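Local coordinates for mutual gliding-motility protein MglA (Myxococcus xanthus DK 1622, PDB 6H17), which acts as a GTP-binding and GTP-hydrolysing intracellular switch that coordinates social and adventurous gliding motility and sets the direction and speed of movement, at residues A[10-15]-A[73-78]; A[65-70]-A[186-191]; A[105-110]-A[147-152]; A[135-140]-A[164-169]. All blocks are in the same frame, centred on the assembly; numbering follows the deposited sequence. Where two conformers were deposited one is given.

Contact 1. Residues A[10-15]-A[73-78]. With SO4 (sulfate ion), chain E.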
# COMPACT_ATOMS: atom_id res chain seq x y z
N GLU A 10 -20.34 11.46 -0.43
CA GLU A 10 -19.39 10.46 0.04
C GLU A 10 -18.33 10.20 -1.01
O GLU A 10 -18.62 10.09 -2.20
CB GLU A 10 -20.12 9.14 0.38
CG GLU A 10 -21.14 9.35 1.50
CD GLU A 10 -21.68 8.07 2.10
OE1 GLU A 10 -22.57 8.16 2.98
OE2 GLU A 10 -21.22 6.98 1.71
N ILE A 11 -17.09 10.11 -0.54
CA ILE A 11 -15.94 9.78 -1.37
C ILE A 11 -15.27 8.54 -0.78
O ILE A 11 -14.96 8.51 0.41
CB ILE A 11 -14.92 10.94 -1.41
CG1 ILE A 11 -15.55 12.20 -1.99
CG2 ILE A 11 -13.67 10.52 -2.18
CD1 ILE A 11 -14.66 13.42 -1.90
N ASN A 12 -15.03 7.54 -1.62
CA ASN A 12 -14.26 6.38 -1.21
C ASN A 12 -12.99 6.31 -2.04
O ASN A 12 -13.05 6.38 -3.27
CB ASN A 12 -15.07 5.10 -1.36
CG ASN A 12 -16.20 5.03 -0.35
OD1 ASN A 12 -16.05 5.44 0.81
ND2 ASN A 12 -17.35 4.54 -0.79
N CYS A 13 -11.86 6.23 -1.35
CA CYS A 13 -10.53 6.15 -1.94
C CYS A 13 -9.98 4.75 -1.67
O CYS A 13 -10.38 4.10 -0.70
CB CYS A 13 -9.61 7.20 -1.31
SG CYS A 13 -10.13 8.93 -1.64
N LYS A 14 -9.08 4.30 -2.55
CA LYS A 14 -8.46 2.99 -2.42
C LYS A 14 -6.95 3.11 -2.38
O LYS A 14 -6.34 3.71 -3.27
CB LYS A 14 -8.88 2.15 -3.62
CG LYS A 14 -8.34 0.75 -3.64
CD LYS A 14 -8.98 -0.02 -4.78
CE LYS A 14 -8.76 -1.50 -4.65
NZ LYS A 14 -9.45 -2.26 -5.72
N ILE A 15 -6.35 2.53 -1.35
CA ILE A 15 -4.90 2.44 -1.21
C ILE A 15 -4.51 0.97 -1.28
O ILE A 15 -5.10 0.15 -0.55
CB ILE A 15 -4.42 3.00 0.14
CG1 ILE A 15 -4.85 4.45 0.34
CG2 ILE A 15 -2.90 2.82 0.29
CD1 ILE A 15 -4.45 5.34 -0.70
N ARG A 73 -13.61 8.25 3.01
CA ARG A 73 -13.09 7.05 3.65
C ARG A 73 -12.03 6.44 2.77
O ARG A 73 -12.14 6.46 1.54
CB ARG A 73 -14.20 6.05 3.95
CG ARG A 73 -15.22 6.52 5.00
CD ARG A 73 -14.61 6.71 6.38
NE ARG A 73 -15.59 7.24 7.35
CZ ARG A 73 -15.70 8.52 7.72
NH1 ARG A 73 -16.63 8.86 8.61
NH2 ARG A 73 -14.89 9.45 7.23
N PHE A 74 -10.98 5.94 3.40
CA PHE A 74 -9.90 5.23 2.74
C PHE A 74 -10.07 3.74 2.97
O PHE A 74 -10.29 3.29 4.10
CB PHE A 74 -8.56 5.69 3.29
CG PHE A 74 -8.13 7.04 2.79
CD1 PHE A 74 -7.19 7.15 1.78
CD2 PHE A 74 -8.70 8.19 3.31
CE1 PHE A 74 -6.81 8.39 1.31
CE2 PHE A 74 -8.31 9.43 2.83
CZ PHE A 74 -7.37 9.52 1.84
N HIS A 75 -9.96 2.96 1.89
CA HIS A 75 -10.04 1.51 1.94
C HIS A 75 -8.66 0.98 1.60
O HIS A 75 -8.19 1.12 0.47
CB HIS A 75 -11.09 1.00 0.98
CG HIS A 75 -12.48 1.44 1.34
ND1 HIS A 75 -13.54 1.38 0.47
CD2 HIS A 75 -12.97 1.93 2.51
CE1 HIS A 75 -14.63 1.83 1.07
NE2 HIS A 75 -14.32 2.16 2.31
N LEU A 76 -8.00 0.41 2.60
CA LEU A 76 -6.67 -0.16 2.43
C LEU A 76 -6.79 -1.63 2.07
O LEU A 76 -7.55 -2.38 2.69
CB LEU A 76 -5.87 -0.06 3.72
CG LEU A 76 -5.26 1.30 4.05
CD1 LEU A 76 -6.19 2.46 3.92
CD2 LEU A 76 -4.62 1.26 5.46
N TYR A 77 -6.01 -2.04 1.06
CA TYR A 77 -5.92 -3.42 0.61
C TYR A 77 -4.47 -3.85 0.60
O TYR A 77 -3.57 -3.04 0.33
CB TYR A 77 -6.43 -3.57 -0.83
CG TYR A 77 -7.93 -3.43 -1.03
CD1 TYR A 77 -8.71 -4.56 -1.21
CD2 TYR A 77 -8.56 -2.20 -1.04
CE1 TYR A 77 -10.07 -4.47 -1.41
CE2 TYR A 77 -9.95 -2.10 -1.23
CZ TYR A 77 -10.67 -3.24 -1.42
OH TYR A 77 -12.04 -3.18 -1.59
N THR A 78 -4.23 -5.12 0.86
CA THR A 78 -2.97 -5.75 0.47
C THR A 78 -3.23 -6.68 -0.71
O THR A 78 -4.38 -6.88 -1.12
CB THR A 78 -2.33 -6.52 1.62
OG1 THR A 78 -3.12 -7.68 1.92
CG2 THR A 78 -2.16 -5.66 2.84
S SO4 E . -15.61 12.07 10.27
O1 SO4 E . -15.63 13.54 10.37
O2 SO4 E . -16.21 11.64 8.99
O3 SO4 E . -14.21 11.61 10.29
O4 SO4 E . -16.32 11.47 11.40
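Three groups gather round the ammonium of Lys14, whose NZ lies 4.6 Å from the centroid of the Tyr77 ring, over the face, in a cation-pi contact and is hydrogen-bonded to the carbonyl oxygens of Ile92 and Lys94. An extended chain with CG anti to the backbone N (chi1 -180°) leads the lysine across the aromatic side chain at roughly a right angle, laying its CE 3.7 Å from Tyr77 CE2. Two carbonyls and a ring face would probably stabilise the positive charge and hold the ammonium in place. Five backbone bonds, such as Cys13 N to Arg73 O at 2.9 Å, keep strands 10-15 and 73-78 in parallel register, and the strand geometry places Cys13, Ile15, Phe74 and Leu76 on the face opposite Lys14. There the Phe74 ring takes Cys13 CB over one face, 3.9 Å above its plane and offset toward the rim, while Ile15 CG1 comes to the edge, 3.9 Å from Phe74 CD1. Val187, Leu188 and Leu191 of helix 176-193 pack on Cys13, Ile15 and Phe74, and helix 25-35 meets Leu76. Arg73 bends away, its NH1 (2.8 Å) and NH2 sharing O2 of a sulfate probably from the crystallisation liquor. Such pairing of the strand that leads into the phosphate-binding loop with the one carrying Thr78, a predicted GTP-binding residue, belongs to the central sheet of the P-loop small GTPase fold.

Contact 2. Residues A[65-70]-A[186-191]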
# COMPACT_ATOMS: atom_id res chain seq x y z
N GLY A 65 -7.80 12.10 6.44
CA GLY A 65 -8.14 13.49 6.24
C GLY A 65 -9.49 13.69 5.59
O GLY A 65 -10.17 12.76 5.13
N GLU A 66 -9.86 14.94 5.51
CA GLU A 66 -11.18 15.36 5.06
C GLU A 66 -11.07 16.26 3.84
O GLU A 66 -10.11 17.01 3.68
CB GLU A 66 -11.78 16.16 6.22
CG GLU A 66 -13.25 16.39 6.25
CD GLU A 66 -13.67 17.02 7.57
OE1 GLU A 66 -14.66 16.57 8.16
OE2 GLU A 66 -12.96 17.96 8.02
N ILE A 67 -12.06 16.12 2.95
CA ILE A 67 -12.38 17.06 1.88
C ILE A 67 -13.65 17.79 2.33
O ILE A 67 -14.67 17.13 2.61
CB ILE A 67 -12.63 16.31 0.56
CG1 ILE A 67 -11.43 15.44 0.18
CG2 ILE A 67 -13.00 17.29 -0.53
CD1 ILE A 67 -10.20 16.23 -0.09
N ARG A 68 -13.61 19.12 2.39
CA ARG A 68 -14.73 19.88 2.91
C ARG A 68 -15.99 19.55 2.13
O ARG A 68 -15.98 19.55 0.90
CB ARG A 68 -14.42 21.38 2.78
CG ARG A 68 -15.61 22.28 2.97
CD ARG A 68 -15.75 22.74 4.40
NE ARG A 68 -15.94 24.18 4.43
CZ ARG A 68 -15.02 25.05 4.85
NH1 ARG A 68 -15.29 26.35 4.83
NH2 ARG A 68 -13.85 24.63 5.32
N GLY A 69 -17.08 19.29 2.85
CA GLY A 69 -18.37 19.03 2.24
C GLY A 69 -18.63 17.59 1.85
O GLY A 69 -19.68 17.32 1.24
N PHE A 70 -17.73 16.68 2.18
CA PHE A 70 -17.87 15.26 1.89
C PHE A 70 -17.45 14.46 3.11
O PHE A 70 -16.73 14.96 3.99
CB PHE A 70 -16.96 14.83 0.72
CG PHE A 70 -17.33 15.44 -0.61
CD1 PHE A 70 -16.83 16.68 -0.97
CD2 PHE A 70 -18.17 14.78 -1.49
CE1 PHE A 70 -17.17 17.25 -2.19
CE2 PHE A 70 -18.51 15.34 -2.70
CZ PHE A 70 -18.02 16.57 -3.05
N LEU A 186 -1.17 12.58 -0.18
CA LEU A 186 -1.03 12.71 -1.63
C LEU A 186 -2.35 12.44 -2.34
O LEU A 186 -2.70 13.13 -3.30
CB LEU A 186 0.05 11.76 -2.15
CG LEU A 186 1.47 12.11 -1.72
CD1 LEU A 186 2.42 10.99 -2.16
CD2 LEU A 186 1.92 13.44 -2.26
N VAL A 187 -3.09 11.42 -1.89
CA VAL A 187 -4.39 11.11 -2.50
C VAL A 187 -5.37 12.25 -2.29
O VAL A 187 -6.09 12.65 -3.21
CB VAL A 187 -4.92 9.78 -1.92
CG1 VAL A 187 -6.38 9.59 -2.29
CG2 VAL A 187 -4.07 8.61 -2.43
N LEU A 188 -5.42 12.80 -1.07
CA LEU A 188 -6.34 13.91 -0.80
C LEU A 188 -6.00 15.13 -1.65
O LEU A 188 -6.90 15.82 -2.13
CB LEU A 188 -6.31 14.26 0.68
CG LEU A 188 -7.03 13.30 1.61
CD1 LEU A 188 -6.63 13.62 3.05
CD2 LEU A 188 -8.53 13.37 1.47
N THR A 189 -4.71 15.43 -1.81
CA THR A 189 -4.32 16.57 -2.64
C THR A 189 -4.83 16.39 -4.06
O THR A 189 -5.31 17.36 -4.67
CB THR A 189 -2.80 16.73 -2.60
OG1 THR A 189 -2.40 17.09 -1.27
CG2 THR A 189 -2.34 17.80 -3.58
N GLU A 190 -4.76 15.17 -4.59
CA GLU A 190 -5.27 14.93 -5.94
C GLU A 190 -6.78 15.10 -6.00
O GLU A 190 -7.30 15.71 -6.95
CB GLU A 190 -4.86 13.54 -6.43
CG GLU A 190 -3.38 13.40 -6.74
CD GLU A 190 -2.86 14.53 -7.61
OE1 GLU A 190 -3.40 14.72 -8.73
OE2 GLU A 190 -1.93 15.26 -7.18
N LEU A 191 -7.51 14.60 -5.00
CA LEU A 191 -8.95 14.80 -4.95
C LEU A 191 -9.29 16.29 -5.01
O LEU A 191 -10.18 16.70 -5.76
CB LEU A 191 -9.52 14.20 -3.67
CG LEU A 191 -9.68 12.69 -3.66
CD1 LEU A 191 -10.06 12.26 -2.27
CD2 LEU A 191 -10.72 12.26 -4.68
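Leu188 lays its two methyl branches over the loop 65-70: CD1 rests 3.5 Å from Gly65 CA, and CD2 reaches the end of Ile67, 3.7 Å from Ile67 CD1. The two side chains run alongside one another in opposite senses, and Ile67 CG1 lies 3.8 Å from Leu188 CD2. With CG1 anti to the carbonyl carbon (chi1 -57°), Ile67 directs its terminal methyl at the helix surface, where Leu191 CB adds a looser neighbour, 4.2 Å from Ile67 CD1. Because Gly65 has no side chain, Leu188 CD1 can come this close to its CA; a CB there would clash with it. Replacing Leu188 by an alanine here removes both branches and would probably open a gap above Gly65 and leave the end of Ile67 less firmly held. No hydrogen bond links the two segments, and the contact is a purely apolar one at the protein surface. Part of the loop is shaped by a type II beta turn from Ile67 to Phe70, closed by Phe70 N to Ile67 O at 3.1 Å, with Gly69 at positive phi (87°) and its carbonyl oxygen hydrogen-bonded to Arg9. Leu188 also packs on Phe74 and Ile67 on Thr72, both of strand 71-78, while Val187 and Leu191 carry the helix onto strand 10-18; the loop that joins strands 52-62 and 71-78 thus lies against the side of helix 176-193.

Contact 3. Residues A[105-110]-A[147-152]. With SO4 (sulfate ion), chain D.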
# COMPACT_ATOMS: atom_id res chain seq x y z
N SER A 105 13.78 -5.37 3.26
CA SER A 105 15.17 -4.90 3.23
C SER A 105 16.19 -6.02 3.23
O SER A 105 17.38 -5.75 3.01
CB SER A 105 15.47 -4.00 4.44
OG SER A 105 14.76 -2.77 4.36
N GLN A 106 15.81 -7.26 3.53
CA GLN A 106 16.80 -8.34 3.56
C GLN A 106 17.50 -8.47 2.21
O GLN A 106 16.87 -8.48 1.15
CB GLN A 106 16.13 -9.67 3.88
CG GLN A 106 15.52 -9.74 5.24
CD GLN A 106 14.83 -11.05 5.49
OE1 GLN A 106 15.41 -11.97 6.08
NE2 GLN A 106 13.61 -11.17 5.01
N ILE A 107 18.83 -8.61 2.25
CA ILE A 107 19.62 -8.61 1.02
C ILE A 107 19.20 -9.75 0.09
O ILE A 107 19.15 -9.57 -1.13
CB ILE A 107 21.12 -8.60 1.37
CG1 ILE A 107 21.96 -8.25 0.13
CG2 ILE A 107 21.56 -9.93 2.01
CD1 ILE A 107 23.36 -7.79 0.50
N GLU A 108 18.82 -10.89 0.66
CA GLU A 108 18.40 -12.04 -0.14
C GLU A 108 17.14 -11.76 -0.95
O GLU A 108 16.89 -12.45 -1.95
CB GLU A 108 18.16 -13.24 0.79
CG GLU A 108 19.42 -13.74 1.50
CD GLU A 108 19.66 -13.08 2.86
OE1 GLU A 108 19.05 -12.04 3.18
OE2 GLU A 108 20.48 -13.64 3.63
N ARG A 109 16.35 -10.78 -0.54
CA ARG A 109 15.07 -10.48 -1.17
C ARG A 109 15.14 -9.30 -2.12
O ARG A 109 14.10 -8.86 -2.61
CB ARG A 109 14.01 -10.25 -0.10
CG ARG A 109 13.74 -11.49 0.75
CD ARG A 109 13.13 -12.61 -0.07
NE ARG A 109 11.72 -12.37 -0.38
CZ ARG A 109 11.02 -13.01 -1.30
NH1 ARG A 109 11.58 -13.94 -2.08
NH2 ARG A 109 9.75 -12.74 -1.47
N MET A 110 16.32 -8.78 -2.42
CA MET A 110 16.40 -7.64 -3.32
C MET A 110 15.87 -7.98 -4.70
O MET A 110 15.18 -7.16 -5.31
CB MET A 110 17.82 -7.07 -3.40
CG MET A 110 17.93 -5.86 -4.34
SD MET A 110 16.80 -4.49 -3.91
CE MET A 110 17.70 -3.68 -2.60
N ASN A 147 20.64 -8.72 8.25
CA ASN A 147 20.88 -8.85 6.83
C ASN A 147 20.17 -7.77 6.01
O ASN A 147 20.10 -7.90 4.78
CB ASN A 147 20.51 -10.27 6.35
CG ASN A 147 19.07 -10.69 6.74
OD1 ASN A 147 18.58 -10.36 7.82
ND2 ASN A 147 18.44 -11.48 5.88
N ALA A 148 19.66 -6.72 6.64
CA ALA A 148 19.06 -5.61 5.91
C ALA A 148 20.11 -4.84 5.13
O ALA A 148 21.20 -4.53 5.65
CB ALA A 148 18.35 -4.67 6.88
N VAL A 149 19.77 -4.50 3.89
CA VAL A 149 20.59 -3.61 3.06
C VAL A 149 20.57 -2.21 3.65
O VAL A 149 19.64 -1.83 4.35
CB VAL A 149 19.96 -3.66 1.65
CG1 VAL A 149 20.52 -2.61 0.71
CG2 VAL A 149 20.15 -5.06 1.05
N THR A 150 21.61 -1.43 3.39
CA THR A 150 21.60 -0.08 3.94
C THR A 150 20.51 0.76 3.27
O THR A 150 20.08 0.47 2.15
CB THR A 150 22.95 0.62 3.76
OG1 THR A 150 23.12 0.95 2.38
CG2 THR A 150 24.09 -0.23 4.23
N VAL A 151 20.05 1.79 3.97
CA VAL A 151 18.98 2.62 3.42
C VAL A 151 19.43 3.28 2.12
O VAL A 151 18.67 3.37 1.15
CB VAL A 151 18.51 3.66 4.46
CG1 VAL A 151 17.55 4.65 3.78
CG2 VAL A 151 17.86 2.99 5.62
N GLU A 152 20.67 3.75 2.08
CA GLU A 152 21.17 4.38 0.87
C GLU A 152 21.15 3.41 -0.30
O GLU A 152 20.81 3.79 -1.42
CB GLU A 152 22.59 4.89 1.11
CG GLU A 152 23.16 5.67 -0.06
CD GLU A 152 24.58 6.15 0.18
OE1 GLU A 152 25.11 6.89 -0.67
OE2 GLU A 152 25.18 5.78 1.22
S SO4 D . 8.17 -15.37 -3.72
O1 SO4 D . 7.70 -14.42 -2.71
O2 SO4 D . 7.63 -14.98 -5.03
O3 SO4 D . 9.63 -15.36 -3.82
O4 SO4 D . 7.67 -16.69 -3.36
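Val149 and Ser105 tie together two loops of the P-loop GTPase fold, the one between strand 98-104 and helix 110-125 and the one leading into helix 151-158, through a single backbone bridge between Gln106 and Ala148. This is the tight half. Val149 N meets Ser105 O at 2.8 Å, and Ile107 N returns the bond to Asn147 O at 2.9 Å. Between these bonds Val149 CG2 presses on the backbone, 3.6 Å from Ile107 CA, with the Val149 and Ile107 side chains crossing at about a right angle. Ser105 CB touches Ala148 CB, and the buried Ser105 OG is engaged by Asn141 O. The other half lies toward solvent and works through longer polar side chains. Asn147 holds CG between its backbone N and carbonyl carbon (chi1 53°), which brings ND2 to the side of the Gln106 carbonyl, only 20° out of its plane; the bond to Gln106 OE1 is 3.1 Å, with the two amide planes nearly perpendicular (88°). The same ND2 also approaches exposed Glu108, but that carboxylate was modelled in two conformers, so this grip is doubtful. Arg109 stands at the N-cap position of helix 110-125. Its guanidinium spans one sulfate, probably from the crystallisation liquor and also bound by Val83 N: NH1 reaches O3 at 3.0 Å, while NH2 reaches O1 at 2.9 Å and further bonds to Gly21 O.

Contact 4. Residues A[135-140]-A[164-169]. With GSP (5'-guanosine-diphosphate-monothiophosphate), chain C.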
# COMPACT_ATOMS: atom_id res chain seq x y z
N PRO A 135 -0.25 8.83 -6.79
CA PRO A 135 0.26 8.89 -5.41
C PRO A 135 0.94 7.59 -5.02
O PRO A 135 0.36 6.50 -5.13
CB PRO A 135 -1.01 9.14 -4.59
CG PRO A 135 -1.85 9.97 -5.54
CD PRO A 135 -1.64 9.33 -6.87
N TYR A 136 2.19 7.69 -4.55
CA TYR A 136 3.05 6.52 -4.41
C TYR A 136 4.12 6.80 -3.37
O TYR A 136 4.83 7.81 -3.45
CB TYR A 136 3.67 6.19 -5.77
CG TYR A 136 4.79 5.18 -5.73
CD1 TYR A 136 4.69 4.04 -4.98
CD2 TYR A 136 5.96 5.38 -6.47
CE1 TYR A 136 5.72 3.12 -4.91
CE2 TYR A 136 7.00 4.45 -6.43
CZ TYR A 136 6.86 3.33 -5.64
OH TYR A 136 7.86 2.38 -5.54
N VAL A 137 4.24 5.91 -2.40
CA VAL A 137 5.24 5.98 -1.33
C VAL A 137 5.90 4.63 -1.23
O VAL A 137 5.25 3.59 -1.42
CB VAL A 137 4.58 6.37 0.00
CG1 VAL A 137 5.57 6.31 1.17
CG2 VAL A 137 3.92 7.75 -0.11
N ILE A 138 7.19 4.62 -0.94
CA ILE A 138 7.94 3.38 -0.76
C ILE A 138 8.36 3.23 0.70
O ILE A 138 8.79 4.20 1.35
CB ILE A 138 9.13 3.27 -1.73
CG1 ILE A 138 9.73 1.84 -1.66
CG2 ILE A 138 10.18 4.32 -1.46
CD1 ILE A 138 10.55 1.47 -2.91
N GLN A 139 8.25 2.01 1.21
CA GLN A 139 8.64 1.66 2.56
C GLN A 139 9.75 0.64 2.54
O GLN A 139 9.62 -0.40 1.88
CB GLN A 139 7.43 1.10 3.30
CG GLN A 139 7.70 0.78 4.76
CD GLN A 139 6.55 0.11 5.43
OE1 GLN A 139 6.47 -1.12 5.49
NE2 GLN A 139 5.61 0.91 5.96
N TYR A 140 10.83 0.91 3.24
CA TYR A 140 11.93 -0.04 3.40
C TYR A 140 11.70 -0.75 4.73
O TYR A 140 12.11 -0.27 5.78
CB TYR A 140 13.28 0.66 3.36
CG TYR A 140 13.50 1.57 2.16
CD1 TYR A 140 13.06 1.22 0.88
CD2 TYR A 140 14.12 2.80 2.31
CE1 TYR A 140 13.27 2.07 -0.21
CE2 TYR A 140 14.33 3.64 1.24
CZ TYR A 140 13.89 3.26 -0.01
OH TYR A 140 14.08 4.09 -1.11
N PRO A 164 8.51 9.78 -1.91
CA PRO A 164 8.64 9.70 -0.45
C PRO A 164 8.98 8.28 -0.02
O PRO A 164 8.38 7.31 -0.50
CB PRO A 164 7.27 10.15 0.06
CG PRO A 164 6.76 11.04 -1.04
CD PRO A 164 7.23 10.39 -2.31
N GLU A 165 9.92 8.16 0.92
CA GLU A 165 10.40 6.86 1.39
C GLU A 165 10.46 6.86 2.91
O GLU A 165 10.78 7.88 3.53
CB GLU A 165 11.78 6.53 0.82
CG GLU A 165 12.86 7.55 1.17
CD GLU A 165 14.23 7.17 0.65
OE1 GLU A 165 14.34 6.69 -0.50
OE2 GLU A 165 15.20 7.32 1.41
N TYR A 166 10.15 5.72 3.50
CA TYR A 166 10.11 5.56 4.95
C TYR A 166 10.76 4.25 5.37
O TYR A 166 10.41 3.19 4.84
CB TYR A 166 8.66 5.62 5.48
CG TYR A 166 8.09 6.99 5.28
CD1 TYR A 166 8.28 7.97 6.22
CD2 TYR A 166 7.42 7.31 4.12
CE1 TYR A 166 7.80 9.25 6.03
CE2 TYR A 166 6.94 8.59 3.91
CZ TYR A 166 7.13 9.54 4.87
OH TYR A 166 6.64 10.83 4.66
N GLN A 167 11.66 4.32 6.34
CA GLN A 167 12.15 3.13 7.02
C GLN A 167 11.05 2.57 7.91
O GLN A 167 10.34 3.33 8.57
CB GLN A 167 13.32 3.50 7.93
CG GLN A 167 14.59 3.81 7.23
CD GLN A 167 15.75 3.78 8.20
OE1 GLN A 167 16.06 2.75 8.80
NE2 GLN A 167 16.37 4.93 8.39
N ALA A 168 10.95 1.24 7.97
CA ALA A 168 9.93 0.62 8.80
C ALA A 168 10.39 -0.66 9.47
O ALA A 168 11.28 -1.37 8.98
CB ALA A 168 8.66 0.33 8.01
N VAL A 169 9.73 -0.94 10.60
CA VAL A 169 9.76 -2.25 11.26
C VAL A 169 8.28 -2.53 11.55
O VAL A 169 7.75 -2.15 12.60
CB VAL A 169 10.59 -2.27 12.54
CG1 VAL A 169 10.63 -3.67 13.12
CG2 VAL A 169 11.99 -1.78 12.27
PG GSP C . 2.05 -12.12 1.40
O3B GSP C . 3.01 -11.46 2.57
S1G GSP C . 2.73 -13.85 1.10
O2G GSP C . 0.61 -12.05 1.96
O3G GSP C . 2.18 -11.19 0.19
PB GSP C . 2.91 -10.11 3.39
O1B GSP C . 3.63 -9.02 2.70
O2B GSP C . 1.50 -9.83 3.76
PA GSP C . 3.35 -10.48 6.23
O1A GSP C . 2.97 -9.13 6.63
O2A GSP C . 2.42 -11.58 6.50
O3A GSP C . 3.77 -10.51 4.70
O5' GSP C . 4.78 -10.75 6.90
C5' GSP C . 5.47 -11.96 6.65
C4' GSP C . 6.39 -12.29 7.82
O4' GSP C . 7.38 -11.25 7.96
C3' GSP C . 5.65 -12.36 9.13
O3' GSP C . 6.18 -13.40 9.93
C2' GSP C . 5.91 -11.02 9.82
O2' GSP C . 5.86 -11.03 11.21
C1' GSP C . 7.32 -10.73 9.28
N9 GSP C . 7.67 -9.31 9.26
C8 GSP C . 6.94 -8.32 8.69
N7 GSP C . 7.57 -7.14 8.86
C5 GSP C . 8.73 -7.40 9.55
C6 GSP C . 9.75 -6.58 10.02
O6 GSP C . 9.82 -5.34 9.86
N1 GSP C . 10.75 -7.21 10.70
C2 GSP C . 10.78 -8.57 10.90
N2 GSP C . 11.80 -9.09 11.56
N3 GSP C . 9.79 -9.38 10.46
C4 GSP C . 8.79 -8.76 9.80
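Two first torsions bring a hydroxyl and a carboxylate together: Tyr140 sets its CG anti to the carbonyl carbon (chi1 -52°), and Glu165 holds its own CG between the backbone N and the carbonyl carbon (chi1 59°). Tyr140 OH then donates to Glu165 OE1 at 2.7 Å, coming from above the carboxylate, 55° out of its plane. The same OE1 accepts from Asn159 ND2, and OE2 forms a salt bridge with Arg155, so the acid is gripped at both oxygens and its negative charge is probably stabilised. A phenylalanine in place of Tyr140 would probably leave Glu165 OE1 without its hydroxyl partner and the carboxylate less firmly oriented. On the opposite face of the sheet, Gln139 stretches out until its CD lies 3.3 Å from Ala168 CB, and its buried amide is satisfied at both ends, OE1 by Asn28 and NE2 by Thr179. Val137 CG1 meets the Tyr166 ring at its edge, 3.6 Å from CD2. Backbone bonds of the parallel strands run between the two faces, from Ile138 N to Pro164 O at 3.0 Å through to Ala168 N and Tyr140 O at 2.9 Å, where the donor stands above the carbonyl plane. The chain then leaves the sheet toward the nucleotide, with Val169 CA 3.4 Å from the guanine O6 of the bound GTP analogue. Strands 136-141 and 165-167, joined through helix 151-158, form a beta-alpha-beta crossover whose C-terminal end opens into the guanine-binding pocket, as in other small GTPases.

How the contacts relate
Contacts 1 and 4 are parallel strand pairs of one sheet, on opposite sides of the chain's centre, and both combine a backbone ladder with buried side chains; contact 4 is the more buried and the nearer to the guanine. Contact 2, at the surface, relies on apolar packing alone, yet helix 176-193 links it to both, meeting contact 1 through Leu188 and Phe74 and contact 4 through Leu186 and Pro135. Contact 3 joins loops at the far side, about 35 Å from contact 2 between centres, and mixes backbone bonds with solvent-side amides. It touches contact 4 where Val151 packs on Gln167, and holds the start of helix 151-158, which connects the strands paired there.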